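Local coordinates for protein aggregative adherence fimbrial subunit AggA (Escherichia coli O104:H4 str. C227-11, PDB 4PH8) that serves as the major building block of type I aggregative adherence fimbriae, which probably bind fibronectin and whose subunits probably join by donor-strand complementation, at residues V16-T21 with A38-S43. Residues are numbered along the deposited sequence; the frame is centred on the assembly and turned at random.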
loop_
_atom_site.group_PDB
_atom_site.type_symbol
_atom_site.label_atom_id
_atom_site.label_comp_id
_atom_site.label_asym_id
_atom_site.label_seq_id
_atom_site.Cartn_x
_atom_site.Cartn_y
_atom_site.Cartn_z
ATOM N N VAL A 16 8.745 -4.637 -8.993
ATOM C CA VAL A 16 7.979 -4.153 -7.839
ATOM C C VAL A 16 6.974 -5.241 -7.500
ATOM O O VAL A 16 6.089 -5.550 -8.278
ATOM C CB VAL A 16 7.348 -2.758 -8.056
ATOM C CG1 VAL A 16 6.669 -2.635 -9.398
ATOM C CG2 VAL A 16 6.406 -2.400 -6.908
ATOM N N THR A 17 7.175 -5.846 -6.344
ATOM C CA THR A 17 6.477 -7.046 -5.936
ATOM C C THR A 17 5.605 -6.683 -4.747
ATOM O O THR A 17 6.106 -6.454 -3.649
ATOM C CB THR A 17 7.498 -8.135 -5.561
ATOM O OG1 THR A 17 8.436 -8.304 -6.645
ATOM C CG2 THR A 17 6.813 -9.454 -5.286
ATOM N N ILE A 18 4.308 -6.597 -4.994
ATOM C CA ILE A 18 3.323 -6.259 -3.949
ATOM C C ILE A 18 2.409 -7.444 -3.689
ATOM O O ILE A 18 1.958 -8.118 -4.619
ATOM C CB ILE A 18 2.496 -4.984 -4.285
ATOM C CG1 ILE A 18 1.400 -4.715 -3.243
ATOM C CG2 ILE A 18 1.855 -5.067 -5.664
ATOM C CD1 ILE A 18 0.815 -3.323 -3.311
ATOM N N THR A 19 2.151 -7.699 -2.419
ATOM C CA THR A 19 1.038 -8.556 -2.034
ATOM C C THR A 19 0.128 -7.792 -1.084
ATOM O O THR A 19 0.555 -6.834 -0.404
ATOM C CB THR A 19 1.518 -9.855 -1.362
ATOM O OG1 THR A 19 2.178 -9.544 -0.136
ATOM C CG2 THR A 19 2.471 -10.619 -2.268
ATOM N N THR A 20 -1.130 -8.217 -1.034
ATOM C CA THR A 20 -2.090 -7.662 -0.098
ATOM C C THR A 20 -2.875 -8.760 0.598
ATOM O O THR A 20 -2.849 -9.925 0.190
ATOM C CB THR A 20 -3.120 -6.793 -0.812
ATOM O OG1 THR A 20 -3.980 -7.630 -1.602
ATOM C CG2 THR A 20 -2.454 -5.770 -1.701
ATOM N N THR A 21 -3.617 -8.355 1.620
ATOM C CA THR A 21 -4.624 -9.197 2.239
ATOM C C THR A 21 -5.547 -9.772 1.169
ATOM O O THR A 21 -5.957 -9.058 0.239
ATOM C CB THR A 21 -5.451 -8.358 3.217
ATOM O OG1 THR A 21 -4.578 -7.675 4.112
ATOM C CG2 THR A 21 -6.448 -9.209 4.037
ATOM N N ALA A 38 -0.637 -4.383 3.081
ATOM C CA ALA A 38 0.116 -4.509 1.851
ATOM C C ALA A 38 1.599 -4.614 2.195
ATOM O O ALA A 38 2.065 -4.093 3.215
ATOM C CB ALA A 38 -0.130 -3.317 0.944
ATOM N N LYS A 39 2.328 -5.279 1.320
ATOM C CA LYS A 39 3.745 -5.517 1.496
ATOM C C LYS A 39 4.401 -5.349 0.137
ATOM O O LYS A 39 3.876 -5.820 -0.868
ATOM C CB LYS A 39 3.937 -6.945 2.061
ATOM C CG LYS A 39 5.287 -7.593 1.878
ATOM C CD LYS A 39 5.376 -8.951 2.570
ATOM C CE LYS A 39 4.541 -10.074 1.951
ATOM N NZ LYS A 39 4.701 -10.313 0.509
ATOM N N VAL A 40 5.538 -4.659 0.108
ATOM C CA VAL A 40 6.246 -4.378 -1.142
ATOM C C VAL A 40 7.716 -4.771 -0.995
ATOM O O VAL A 40 8.350 -4.515 0.024
ATOM C CB VAL A 40 6.139 -2.875 -1.558
ATOM C CG1 VAL A 40 6.710 -2.683 -2.953
ATOM C CG2 VAL A 40 4.697 -2.411 -1.505
ATOM N N THR A 41 8.256 -5.403 -2.026
ATOM C CA THR A 41 9.667 -5.746 -2.032
ATOM C C THR A 41 10.156 -5.682 -3.466
ATOM O O THR A 41 9.407 -5.324 -4.386
ATOM C CB THR A 41 9.919 -7.131 -1.381
ATOM O OG1 THR A 41 11.328 -7.315 -1.126
ATOM C CG2 THR A 41 9.369 -8.255 -2.237
ATOM N N THR A 42 11.429 -5.997 -3.644
ATOM C CA THR A 42 12.001 -6.099 -4.967
ATOM C C THR A 42 13.083 -7.193 -4.927
ATOM O O THR A 42 13.221 -7.884 -3.919
ATOM C CB THR A 42 12.539 -4.718 -5.435
ATOM O OG1 THR A 42 13.027 -4.819 -6.775
ATOM C CG2 THR A 42 13.663 -4.252 -4.527
ATOM N N SER A 43 13.848 -7.346 -6.007
ATOM C CA SER A 43 14.829 -8.443 -6.104
ATOM C C SER A 43 16.031 -8.243 -5.170
ATOM O O SER A 43 16.357 -7.116 -4.762
ATOM C CB SER A 43 15.322 -8.587 -7.536
ATOM O OG SER A 43 16.103 -7.446 -7.871
HETATM O O HOH W 1 5.900 -8.430 -1.476
#
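T19 and K39 face each other across an antiparallel strand pair at one side of the fimbrial subunit's beta sandwich, and they illustrate how such a pair can be fastened both through its main chain and on its outer surface. Strand 17-20 and the 38-41 end of strand 34-41 run at 165° to one another. T19 and K39 form a hydrogen-bonded pair, N to O in both directions, and T17 with T41 form the next, where T41 N lies 2.9 Å from T17 O. Between them, the non-hydrogen-bonded pair I18 and V40 brings I18 CA to 3.2 Å from K39 O, a CA-H...O contact.

The two faces divide the chemistry. On the inner one, V40 and A38 pack on strands 52-68 and 124-138, I18 on L55 and on T147 of strand 141-155, and V16 on A132 and T147; V16 CG2 meets V40 CG1 at 4.0 Å, and the tip of I18 reaches loosely to both A38 and V40. On the other face, T17 and T41 lie side by side, their side chains pointing the same way, with T17 CB 3.8 Å from T41 CG2. The hydroxyl of T41 turns instead to the carbonyl of K106.

K39 adds a side-chain link to the backbone bonds. Its chain leaves the backbone extended, then bends at its third and fourth torsions, which folds the ammonium back over the neighbouring strand. T19 meets it with OG1 set between its own backbone N and carbonyl carbon (chi1 64°), and K39 NZ donates to T19 OG1 at 2.7 Å. A water accepts a second hydrogen bond from K39 NZ and donates one of its own to T17 O, 2.9 Å from the water oxygen, a carbonyl that also accepts from T41 N.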